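Long-range contacts in diaminopropionate ammonia-lyase (PDB 4D9M), which uses pyridoxal 5'-phosphate to catalyse the alpha,beta-elimination of both L- and D-2,3-diaminopropionate to pyruvate and ammonia, working as a homodimer: residues N74-L79 with Q204-L209; M113-T118 with G183-Q188; Q148-A153 with S375-T380; L229-G234 with I257-K262. All coordinates share one frame; numbering follows the deposited sequence.

Contact 1: residues N74-L79 with Q204-L209; sequences NAFKML and QGYATL. With 0JO (2-{[(E)-{3-hydroxy-2-methyl-5-[(phosphonooxy)methyl]pyridin-4-yl}methylidene]amino}prop-2-enoic acid), chain D.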
# COMPACT_ATOMS: atom_id res chain seq x y z
N ASN B 74 -18.95 0.05 3.51
CA ASN B 74 -17.54 0.38 3.79
C ASN B 74 -17.20 0.66 5.26
O ASN B 74 -16.13 1.20 5.57
CB ASN B 74 -17.11 1.56 2.89
CG ASN B 74 -15.67 1.44 2.42
OD1 ASN B 74 -14.95 0.51 2.77
ND2 ASN B 74 -15.26 2.41 1.60
N ALA B 75 -18.11 0.29 6.16
CA ALA B 75 -17.97 0.51 7.61
C ALA B 75 -18.90 -0.41 8.41
O ALA B 75 -19.79 -1.03 7.84
CB ALA B 75 -18.23 1.97 7.96
N PHE B 76 -18.69 -0.49 9.72
CA PHE B 76 -19.45 -1.40 10.59
C PHE B 76 -20.73 -0.78 11.15
O PHE B 76 -21.64 -1.50 11.59
CB PHE B 76 -18.58 -1.84 11.77
CG PHE B 76 -18.48 -0.80 12.86
CD1 PHE B 76 -17.54 0.21 12.79
CD2 PHE B 76 -19.35 -0.83 13.95
CE1 PHE B 76 -17.46 1.18 13.78
CE2 PHE B 76 -19.27 0.14 14.94
CZ PHE B 76 -18.32 1.15 14.85
N LYS B 77 -20.77 0.55 11.16
CA LYS B 77 -21.74 1.32 11.95
C LYS B 77 -23.21 0.95 11.77
O LYS B 77 -24.01 1.12 12.68
CB LYS B 77 -21.56 2.84 11.73
CG LYS B 77 -20.50 3.49 12.62
CD LYS B 77 -21.00 3.62 14.04
CE LYS B 77 -20.07 4.42 14.94
NZ LYS B 77 -20.63 4.53 16.32
N MET B 78 -23.58 0.45 10.59
CA MET B 78 -24.98 0.12 10.32
C MET B 78 -25.49 -1.02 11.20
O MET B 78 -26.69 -1.12 11.45
CB MET B 78 -25.24 -0.18 8.83
CG MET B 78 -24.40 -1.30 8.23
SD MET B 78 -24.95 -2.95 8.69
CE MET B 78 -26.56 -3.06 7.91
N LEU B 79 -24.58 -1.87 11.68
CA LEU B 79 -24.94 -3.00 12.53
C LEU B 79 -25.79 -2.56 13.71
O LEU B 79 -26.70 -3.27 14.14
CB LEU B 79 -23.71 -3.75 13.02
CG LEU B 79 -22.91 -4.66 12.09
CD1 LEU B 79 -21.64 -5.12 12.80
CD2 LEU B 79 -23.73 -5.87 11.63
N GLN B 204 -25.76 -2.97 21.24
CA GLN B 204 -26.13 -4.38 21.09
C GLN B 204 -26.01 -4.83 19.63
O GLN B 204 -25.62 -5.97 19.36
CB GLN B 204 -27.55 -4.64 21.60
CG GLN B 204 -27.75 -4.37 23.08
CD GLN B 204 -29.11 -4.82 23.59
OE1 GLN B 204 -29.19 -5.50 24.61
NE2 GLN B 204 -30.17 -4.44 22.90
N GLY B 205 -26.35 -3.95 18.70
CA GLY B 205 -26.26 -4.25 17.28
C GLY B 205 -24.84 -4.47 16.80
O GLY B 205 -24.59 -5.31 15.93
N TYR B 206 -23.90 -3.72 17.38
CA TYR B 206 -22.47 -3.82 17.05
C TYR B 206 -21.87 -5.19 17.39
O TYR B 206 -20.95 -5.64 16.71
CB TYR B 206 -21.65 -2.74 17.78
CG TYR B 206 -21.96 -1.29 17.43
CD1 TYR B 206 -22.51 -0.92 16.20
CD2 TYR B 206 -21.66 -0.27 18.34
CE1 TYR B 206 -22.78 0.40 15.89
CE2 TYR B 206 -21.90 1.06 18.04
CZ TYR B 206 -22.47 1.39 16.82
OH TYR B 206 -22.72 2.71 16.53
N ALA B 207 -22.38 -5.85 18.43
CA ALA B 207 -21.84 -7.13 18.91
C ALA B 207 -21.85 -8.25 17.87
O ALA B 207 -21.18 -9.27 18.04
CB ALA B 207 -22.58 -7.59 20.16
N THR B 208 -22.62 -8.05 16.79
CA THR B 208 -22.67 -9.00 15.68
C THR B 208 -21.27 -9.27 15.09
O THR B 208 -20.95 -10.41 14.74
CB THR B 208 -23.64 -8.53 14.58
OG1 THR B 208 -24.98 -8.57 15.09
CG2 THR B 208 -23.57 -9.41 13.34
N LEU B 209 -20.45 -8.22 14.99
CA LEU B 209 -19.11 -8.35 14.43
C LEU B 209 -18.21 -9.16 15.37
O LEU B 209 -17.39 -9.96 14.92
CB LEU B 209 -18.50 -6.97 14.08
CG LEU B 209 -18.08 -5.96 15.15
CD1 LEU B 209 -16.63 -6.17 15.57
CD2 LEU B 209 -18.26 -4.52 14.68
O 0JO D . -20.15 7.37 12.46
C 0JO D . -20.01 8.33 13.25
OXT 0JO D . -20.75 9.35 13.21
CA 0JO D . -18.94 8.24 14.26
CB 0JO D . -18.87 9.06 15.30
N 0JO D . -18.01 7.29 14.05
C4A 0JO D . -17.46 6.60 14.95
C4 0JO D . -16.45 5.57 14.57
C3 0JO D . -16.26 5.25 13.23
O3 0JO D . -16.98 5.86 12.25
C2 0JO D . -15.31 4.28 12.89
C2A 0JO D . -15.09 3.92 11.46
N1 0JO D . -14.58 3.65 13.84
C6 0JO D . -14.76 3.94 15.13
C5 0JO D . -15.68 4.90 15.52
C5A 0JO D . -15.82 5.18 17.00
OP4 0JO D . -16.97 4.51 17.49
P 0JO D . -17.72 5.10 18.78
OP3 0JO D . -16.65 5.19 19.83
OP1 0JO D . -18.79 4.07 19.03
OP2 0JO D . -18.22 6.46 18.34
O HOH W 1 -24.73 2.93 14.53
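L79 of helix 78-92 and G205, within helix 197-220, bring their backbones to 5.1 Å between CA atoms, and G205 CA makes a bent CA-H...O contact with L79 O, at 3.3 Å. The missing side chain of G205 permits this approach, since a CB would run into that carbonyl oxygen. L79 is a knob in a hole formed by G205, Y206, T208 and L209; its two methyls divide the work, CD1 lying 3.9 Å from L209 CB and CD2 against T208 CG2. The F76 ring turns its edge to the face of Y206 in a T-shaped stack, centroids 5.0 Å apart and planes at 69°, with F76 CE2 above the centre of the tyrosine ring. K77 is the lysine that carries pyridoxal phosphate as an internal aldimine in this family; here the cofactor is bound as an aminoacrylate intermediate and the lysine is released. Its chain bends at CB-CG (chi2 -73°) and then runs straight, bringing NZ to 2.8 Å from Y206 OH, to which it donates. NZ also forms a salt bridge with D189 and a weak bond to phosphate oxygen OP1. One water joins Y206 OH to K77 O, giving the tyrosine hydroxyl a second partner in this buried site.

Contact 2: residues M113-T118 with G183-Q188; sequences MTFATT and GWEVVQ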
# COMPACT_ATOMS: atom_id res chain seq x y z
N MET B 113 -42.32 7.05 8.90
CA MET B 113 -41.46 7.57 9.96
C MET B 113 -40.24 8.28 9.40
O MET B 113 -39.83 8.03 8.26
CB MET B 113 -41.00 6.43 10.87
CG MET B 113 -42.10 5.78 11.69
SD MET B 113 -41.48 4.45 12.73
CE MET B 113 -40.59 5.36 13.99
N THR B 114 -39.66 9.18 10.20
CA THR B 114 -38.45 9.89 9.81
C THR B 114 -37.40 9.74 10.91
O THR B 114 -37.66 10.06 12.07
CB THR B 114 -38.74 11.37 9.50
OG1 THR B 114 -39.77 11.45 8.51
CG2 THR B 114 -37.50 12.08 8.99
N PHE B 115 -36.22 9.24 10.53
CA PHE B 115 -35.14 8.98 11.50
C PHE B 115 -34.04 10.02 11.40
O PHE B 115 -33.50 10.27 10.33
CB PHE B 115 -34.57 7.57 11.31
CG PHE B 115 -35.57 6.47 11.56
CD1 PHE B 115 -35.95 6.13 12.86
CD2 PHE B 115 -36.15 5.79 10.50
CE1 PHE B 115 -36.87 5.12 13.09
CE2 PHE B 115 -37.08 4.78 10.72
CZ PHE B 115 -37.44 4.44 12.02
N ALA B 116 -33.69 10.62 12.54
CA ALA B 116 -32.76 11.75 12.56
C ALA B 116 -31.55 11.51 13.46
O ALA B 116 -31.69 11.06 14.60
CB ALA B 116 -33.48 13.02 12.97
N THR B 117 -30.37 11.84 12.94
CA THR B 117 -29.14 11.73 13.71
C THR B 117 -28.05 12.69 13.24
O THR B 117 -28.03 13.10 12.08
CB THR B 117 -28.57 10.29 13.69
OG1 THR B 117 -27.35 10.25 14.45
CG2 THR B 117 -28.28 9.81 12.27
N THR B 118 -27.15 13.04 14.16
CA THR B 118 -25.87 13.63 13.79
C THR B 118 -24.85 12.52 13.57
O THR B 118 -24.94 11.45 14.19
CB THR B 118 -25.37 14.61 14.88
OG1 THR B 118 -26.29 15.70 14.99
CG2 THR B 118 -23.99 15.16 14.54
N GLY B 183 -41.30 16.08 14.90
CA GLY B 183 -41.81 14.75 15.27
C GLY B 183 -40.97 13.60 14.73
O GLY B 183 -41.49 12.53 14.43
N TRP B 184 -39.66 13.83 14.61
CA TRP B 184 -38.74 12.79 14.14
C TRP B 184 -38.33 11.85 15.24
O TRP B 184 -38.50 12.15 16.43
CB TRP B 184 -37.50 13.41 13.50
CG TRP B 184 -37.75 14.31 12.31
CD1 TRP B 184 -38.85 14.31 11.45
CD2 TRP B 184 -36.85 15.34 11.78
NE1 TRP B 184 -38.71 15.26 10.47
CE2 TRP B 184 -37.53 15.92 10.60
CE3 TRP B 184 -35.61 15.85 12.15
CZ2 TRP B 184 -36.97 16.94 9.85
CZ3 TRP B 184 -35.05 16.89 11.38
CH2 TRP B 184 -35.72 17.42 10.26
N GLU B 185 -37.79 10.70 14.85
CA GLU B 185 -37.25 9.73 15.78
C GLU B 185 -35.73 9.83 15.78
O GLU B 185 -35.09 9.47 14.80
CB GLU B 185 -37.70 8.33 15.39
CG GLU B 185 -37.79 7.35 16.55
CD GLU B 185 -38.76 7.81 17.63
OE1 GLU B 185 -39.91 8.17 17.29
OE2 GLU B 185 -38.37 7.80 18.81
N VAL B 186 -35.17 10.36 16.86
CA VAL B 186 -33.71 10.50 17.00
C VAL B 186 -33.05 9.14 17.17
O VAL B 186 -33.41 8.38 18.06
CB VAL B 186 -33.33 11.42 18.19
CG1 VAL B 186 -31.83 11.36 18.46
CG2 VAL B 186 -33.75 12.85 17.91
N VAL B 187 -32.09 8.84 16.30
CA VAL B 187 -31.33 7.58 16.35
C VAL B 187 -29.84 7.88 16.49
O VAL B 187 -29.08 7.79 15.52
CB VAL B 187 -31.60 6.69 15.12
CG1 VAL B 187 -31.01 5.31 15.32
CG2 VAL B 187 -33.10 6.59 14.85
N GLN B 188 -29.42 8.23 17.70
CA GLN B 188 -28.04 8.66 17.93
C GLN B 188 -27.20 7.60 18.63
O GLN B 188 -27.65 6.99 19.60
CB GLN B 188 -28.01 9.98 18.70
CG GLN B 188 -26.66 10.68 18.70
CD GLN B 188 -26.25 11.16 17.32
OE1 GLN B 188 -26.92 11.98 16.69
NE2 GLN B 188 -25.12 10.64 16.83
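Three main-chain hydrogen bonds join T114-A116 to E185-V187 as parallel neighbours: E185 N donates to T114 O (2.9 Å, nearly straight at 178°), A116 N to E185 O, and V187 N to A116 O. Between them, the CA-H groups of F115 and V186 point to the carbonyl oxygens of E185 and A116. Strand 185-186 is one of the two outermost strands of the four-stranded parallel sheet in the smaller domain of this fold-type II enzyme, with strand 114-118 next to it and helices 122-133 and 168-182 packing on the sheet.

Apolar contacts form on both faces. On one, the T114 methyl CG2 stands over the five-membered ring of W184 in a CH-pi contact, 3.8 Å from its centroid, while A116 CB meets W184 CE3 at 3.6 Å; the small alanine leaves room for the broad indole. On the other, F115 CD1 rests on V187 CG2 at 3.5 Å and also approaches the CB of E185, whose carboxylate turns off from the contact.

Polar side-chain bonds take over where the backbone pairing ends. The Q188 chain bends at chi2 (65°), bringing its amide alongside T118: OE1 accepts from T118 N at 2.8 Å on an in-plane lone pair, and NE2 donates to T118 O. A glutamine suits the place because one amide can answer both an N-H and a C=O. T117 OG1 also donates to T118 O, reaching it from the opposite face to Q188 NE2, so two donors grip this buried oxygen. The hydroxyl of T118 itself bonds to T175 on helix 168-182.

Contact 3: residues Q148-A153 with S375-T380; sequences QERVDA and STEGDT. With 0JO (2-{[(E)-{3-hydroxy-2-methyl-5-[(phosphonooxy)methyl]pyridin-4-yl}methylidene]amino}prop-2-enoic acid), chain D.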
# COMPACT_ATOMS: atom_id res chain seq x y z
N GLN B 148 -16.90 16.07 1.87
CA GLN B 148 -17.99 16.16 0.90
C GLN B 148 -18.44 14.78 0.41
O GLN B 148 -19.63 14.53 0.25
CB GLN B 148 -17.59 17.07 -0.26
CG GLN B 148 -18.67 17.33 -1.31
CD GLN B 148 -19.95 17.92 -0.73
OE1 GLN B 148 -21.04 17.49 -1.10
NE2 GLN B 148 -19.83 18.90 0.16
N GLU B 149 -17.47 13.88 0.21
CA GLU B 149 -17.76 12.49 -0.19
C GLU B 149 -18.72 11.76 0.75
O GLU B 149 -19.55 10.97 0.30
CB GLU B 149 -16.46 11.69 -0.34
CG GLU B 149 -16.67 10.34 -1.02
CD GLU B 149 -15.47 9.41 -0.94
OE1 GLU B 149 -14.34 9.87 -0.63
OE2 GLU B 149 -15.66 8.20 -1.21
N ARG B 150 -18.60 12.03 2.05
CA ARG B 150 -19.48 11.44 3.07
C ARG B 150 -20.87 12.08 3.07
O ARG B 150 -21.86 11.40 3.33
CB ARG B 150 -18.85 11.57 4.46
CG ARG B 150 -17.70 10.62 4.71
CD ARG B 150 -16.82 11.12 5.84
NE ARG B 150 -15.78 10.15 6.17
CZ ARG B 150 -14.57 10.46 6.65
NH1 ARG B 150 -14.24 11.73 6.86
NH2 ARG B 150 -13.69 9.50 6.90
N VAL B 151 -20.92 13.38 2.79
CA VAL B 151 -22.19 14.08 2.59
C VAL B 151 -22.89 13.43 1.40
O VAL B 151 -24.07 13.09 1.48
CB VAL B 151 -21.98 15.59 2.38
CG1 VAL B 151 -23.29 16.30 2.05
CG2 VAL B 151 -21.33 16.22 3.61
N ASP B 152 -22.14 13.23 0.31
CA ASP B 152 -22.69 12.65 -0.91
C ASP B 152 -23.18 11.22 -0.70
O ASP B 152 -24.20 10.82 -1.27
CB ASP B 152 -21.68 12.72 -2.07
CG ASP B 152 -21.52 14.14 -2.62
OD1 ASP B 152 -22.09 15.09 -2.04
OD2 ASP B 152 -20.82 14.31 -3.65
N ALA B 153 -22.46 10.45 0.11
CA ALA B 153 -22.80 9.05 0.37
C ALA B 153 -24.21 8.92 0.94
O ALA B 153 -24.98 8.07 0.50
CB ALA B 153 -21.78 8.40 1.29
N SER B 375 -10.74 -3.45 12.11
CA SER B 375 -10.69 -2.45 11.04
C SER B 375 -12.11 -1.96 10.81
O SER B 375 -12.90 -2.59 10.08
CB SER B 375 -10.11 -3.02 9.75
OG SER B 375 -9.73 -1.97 8.88
N THR B 376 -12.44 -0.84 11.45
CA THR B 376 -13.81 -0.39 11.57
C THR B 376 -14.39 0.21 10.27
O THR B 376 -15.61 0.23 10.10
CB THR B 376 -13.97 0.60 12.75
OG1 THR B 376 -12.97 1.63 12.67
CG2 THR B 376 -13.83 -0.12 14.08
N GLU B 377 -13.52 0.68 9.38
CA GLU B 377 -13.94 1.22 8.08
C GLU B 377 -12.86 1.10 7.00
O GLU B 377 -11.67 1.09 7.30
CB GLU B 377 -14.35 2.69 8.21
CG GLU B 377 -13.24 3.58 8.74
CD GLU B 377 -13.44 5.05 8.45
OE1 GLU B 377 -14.58 5.48 8.16
OE2 GLU B 377 -12.43 5.78 8.53
N GLY B 378 -13.29 1.03 5.74
CA GLY B 378 -12.38 1.12 4.61
C GLY B 378 -12.10 2.56 4.21
O GLY B 378 -12.10 3.46 5.06
N ASP B 379 -11.85 2.77 2.92
CA ASP B 379 -11.50 4.10 2.41
C ASP B 379 -12.71 5.01 2.23
O ASP B 379 -13.03 5.41 1.11
CB ASP B 379 -10.67 4.00 1.12
CG ASP B 379 -11.35 3.20 0.02
OD1 ASP B 379 -12.34 2.49 0.29
OD2 ASP B 379 -10.88 3.27 -1.13
N THR B 380 -13.35 5.36 3.34
CA THR B 380 -14.58 6.16 3.32
C THR B 380 -14.34 7.58 2.79
O THR B 380 -15.23 8.19 2.21
CB THR B 380 -15.28 6.18 4.69
OG1 THR B 380 -14.31 6.40 5.72
CG2 THR B 380 -15.98 4.85 4.93
O 0JO D . -20.15 7.37 12.46
C 0JO D . -20.01 8.33 13.25
OXT 0JO D . -20.75 9.35 13.21
CA 0JO D . -18.94 8.24 14.26
CB 0JO D . -18.87 9.06 15.30
N 0JO D . -18.01 7.29 14.05
C4A 0JO D . -17.46 6.60 14.95
C4 0JO D . -16.45 5.57 14.57
C3 0JO D . -16.26 5.25 13.23
O3 0JO D . -16.98 5.86 12.25
C2 0JO D . -15.31 4.28 12.89
C2A 0JO D . -15.09 3.92 11.46
N1 0JO D . -14.58 3.65 13.84
C6 0JO D . -14.76 3.94 15.13
C5 0JO D . -15.68 4.90 15.52
C5A 0JO D . -15.82 5.18 17.00
OP4 0JO D . -16.97 4.51 17.49
P 0JO D . -17.72 5.10 18.78
OP3 0JO D . -16.65 5.19 19.83
OP1 0JO D . -18.79 4.07 19.03
OP2 0JO D . -18.22 6.46 18.34
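A small, mainly polar contact joins R150 and E149, on the first turn of helix 148-155, to T380 in the loop that leaves strand 370-375. The R150 chain is extended from CG to NE and carries the guanidinium across to T380, where NH2 makes a weak, fairly straight bond (3.4 Å, 164°) to OG1 lying at the edge of the guanidinium, near its plane. The length of an arginine suits this span, for the nearest CA atoms, those of R150 and T380, are 7.2 Å apart.

T380 OG1 donates a hydrogen bond to E377 OE1 at 2.6 Å, met from above the carboxylate plane. Threonine fits here because its hydroxyl can accept from R150 and donate to E377 together. R150 NH2 is 4.3 Å from E377 OE2, opposite charges beyond a salt bridge, though the arginine may favour the ionised carboxylate; NH2 also has a long, weak pairing with E338. N122 is a further donor to E377 OE1.

In this fold-type II enzyme, the loop after strand 370-375 lines the cofactor ring. T376 OG1 donates to the pyridine nitrogen N1 at 2.8 Å, and E377 CG packs against the ring methyl C2A at 3.3 Å. A hydroxyl donor at N1 is consistent with an unprotonated pyridine.

The E149 carboxylate lies beside T380 O, acceptor against acceptor with no hydrogen bond between them, while OE1 takes its hydrogen bond from V382 N at the start of helix 382-391.

Contact 4: residues L229-G234 with I257-K262; sequences LQAGVG and IVEPDK. With 0JO (2-{[(E)-{3-hydroxy-2-methyl-5-[(phosphonooxy)methyl]pyridin-4-yl}methylidene]amino}prop-2-enoic acid), chain D.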
# COMPACT_ATOMS: atom_id res chain seq x y z
N LEU B 229 -9.27 -1.74 20.70
CA LEU B 229 -10.53 -1.10 20.32
C LEU B 229 -10.36 0.40 20.22
O LEU B 229 -10.06 1.07 21.22
CB LEU B 229 -11.64 -1.45 21.31
CG LEU B 229 -11.97 -2.94 21.43
CD1 LEU B 229 -12.94 -3.20 22.58
CD2 LEU B 229 -12.51 -3.48 20.12
N GLN B 230 -10.51 0.92 19.01
CA GLN B 230 -10.50 2.36 18.79
C GLN B 230 -11.77 2.96 19.40
O GLN B 230 -12.80 2.28 19.51
CB GLN B 230 -10.36 2.73 17.30
CG GLN B 230 -11.34 2.06 16.35
CD GLN B 230 -10.86 0.70 15.88
OE1 GLN B 230 -10.99 -0.30 16.58
NE2 GLN B 230 -10.30 0.66 14.68
N ALA B 231 -11.68 4.21 19.81
CA ALA B 231 -12.80 4.86 20.47
C ALA B 231 -13.00 6.29 20.01
O ALA B 231 -12.04 7.05 19.84
CB ALA B 231 -12.63 4.81 21.98
N GLY B 232 -14.27 6.64 19.80
CA GLY B 232 -14.72 8.01 19.66
C GLY B 232 -15.39 8.36 20.97
O GLY B 232 -14.75 8.85 21.89
N VAL B 233 -16.69 8.07 21.06
CA VAL B 233 -17.42 8.18 22.33
C VAL B 233 -17.45 6.86 23.11
O VAL B 233 -17.85 6.84 24.28
CB VAL B 233 -18.85 8.74 22.15
CG1 VAL B 233 -18.80 10.19 21.67
CG2 VAL B 233 -19.67 7.88 21.20
N GLY B 234 -17.05 5.77 22.46
CA GLY B 234 -16.94 4.47 23.12
C GLY B 234 -18.16 3.58 23.10
O GLY B 234 -18.31 2.70 23.94
N ILE B 257 -7.81 0.26 24.78
CA ILE B 257 -8.63 1.28 24.15
C ILE B 257 -7.72 2.31 23.50
O ILE B 257 -6.81 2.86 24.13
CB ILE B 257 -9.59 1.94 25.17
CG1 ILE B 257 -10.43 0.87 25.90
CG2 ILE B 257 -10.49 2.97 24.50
CD1 ILE B 257 -11.07 -0.17 25.01
N VAL B 258 -7.96 2.56 22.21
CA VAL B 258 -7.11 3.44 21.42
C VAL B 258 -7.86 4.73 21.04
O VAL B 258 -8.95 4.67 20.48
CB VAL B 258 -6.58 2.74 20.15
CG1 VAL B 258 -5.59 3.63 19.42
CG2 VAL B 258 -5.94 1.40 20.50
N GLU B 259 -7.24 5.87 21.33
CA GLU B 259 -7.80 7.18 20.98
C GLU B 259 -6.78 8.12 20.36
O GLU B 259 -5.59 8.04 20.68
CB GLU B 259 -8.40 7.84 22.22
CG GLU B 259 -9.82 7.43 22.54
CD GLU B 259 -10.30 8.04 23.83
OE1 GLU B 259 -9.57 7.94 24.85
OE2 GLU B 259 -11.41 8.62 23.83
N PRO B 260 -7.26 9.04 19.49
CA PRO B 260 -6.42 10.12 18.96
C PRO B 260 -6.04 11.14 20.01
O PRO B 260 -6.78 11.37 20.97
CB PRO B 260 -7.32 10.77 17.90
CG PRO B 260 -8.71 10.42 18.31
CD PRO B 260 -8.60 9.05 18.90
N ASP B 261 -4.87 11.75 19.82
CA ASP B 261 -4.29 12.72 20.73
C ASP B 261 -5.23 13.89 21.05
O ASP B 261 -5.40 14.26 22.21
CB ASP B 261 -2.99 13.26 20.12
CG ASP B 261 -1.94 13.55 21.15
OD1 ASP B 261 -2.02 12.97 22.26
OD2 ASP B 261 -1.02 14.34 20.84
N LYS B 262 -5.83 14.45 20.00
CA LYS B 262 -6.61 15.69 20.12
C LYS B 262 -8.03 15.47 20.67
O LYS B 262 -8.74 16.44 20.95
CB LYS B 262 -6.65 16.42 18.77
CG LYS B 262 -5.28 16.83 18.23
O 0JO D . -20.15 7.37 12.46
C 0JO D . -20.01 8.33 13.25
OXT 0JO D . -20.75 9.35 13.21
CA 0JO D . -18.94 8.24 14.26
CB 0JO D . -18.87 9.06 15.30
N 0JO D . -18.01 7.29 14.05
C4A 0JO D . -17.46 6.60 14.95
C4 0JO D . -16.45 5.57 14.57
C3 0JO D . -16.26 5.25 13.23
O3 0JO D . -16.98 5.86 12.25
C2 0JO D . -15.31 4.28 12.89
C2A 0JO D . -15.09 3.92 11.46
N1 0JO D . -14.58 3.65 13.84
C6 0JO D . -14.76 3.94 15.13
C5 0JO D . -15.68 4.90 15.52
C5A 0JO D . -15.82 5.18 17.00
OP4 0JO D . -16.97 4.51 17.49
P 0JO D . -17.72 5.10 18.78
OP3 0JO D . -16.65 5.19 19.83
OP1 0JO D . -18.79 4.07 19.03
OP2 0JO D . -18.22 6.46 18.34
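I257 opens the contact beside L229, its CA-H directed at L229 O and its side chain on the same face of the sheet. The two ends of this isoleucine reach different partners: CD1 touches L229 CB at 4.0 Å, while CG2, anti to the backbone N, meets A231 CB at 3.8 Å. Its branched shape thus fills the space beside both a large and a small neighbour.

V258 supplies both main-chain bonds. Its N donates to L229 O (2.8 Å, 168°), from above the carbonyl plane, and its O accepts from A231 N, also at 2.8 Å but more bent at 135°. These parallel bonds join the strands of a right-handed beta-alpha-beta crossover, strand 226-230, helix 235-248 and strand 254-260, at the centre of the larger sheet; L229 is covered by that helix. Across from V258, Q230 turns its amide elsewhere, NE2 donating to I374 O and S339 O.

E259 follows, its CG lying 3.5 Å from A231 O and against A231 CB. The chain is extended beyond CG, and its buried carboxylate accepts from the backbone N-H groups of I266 and Y267 at the start of helix 265-272, whose dipole would probably stabilise the negative charge. P260 adds a light touch of CD on A231 O.

Past A231 the first segment turns into the glycine-rich phosphate loop. G232 N (2.8 Å) and G234 N (2.7 Å) both donate to phosphate oxygen OP3 of the ligand. G232 lets the phosphate come close, as a CB would crowd OP2; G234, the N-cap of helix 235-248, has a positive phi that suits glycine.

How the contacts relate
Contacts 1, 3 and 4 all touch the bound aminoacrylate intermediate: contact 1 brings the lysine, contact 3 the pyridine nitrogen's partner, contact 4 the phosphate loop. Contacts 1 and 3, with centres 15 Å apart, meet directly, N74 O lying 2.9 Å from G378 N in a probable hydrogen bond, so the lysine-bearing loop and the loop beside the pyridine nitrogen are tied together. Contacts 3 and 4 touch where T376 OG1 packs 3.5 Å from Q230 NE2. Contact 2 stands apart in the other sheet, its nearest atoms about 7 Å from contact 1, but its Q188 side chain still comes within about 6 Å of the ligand. Along the chain it is nested within contact 1.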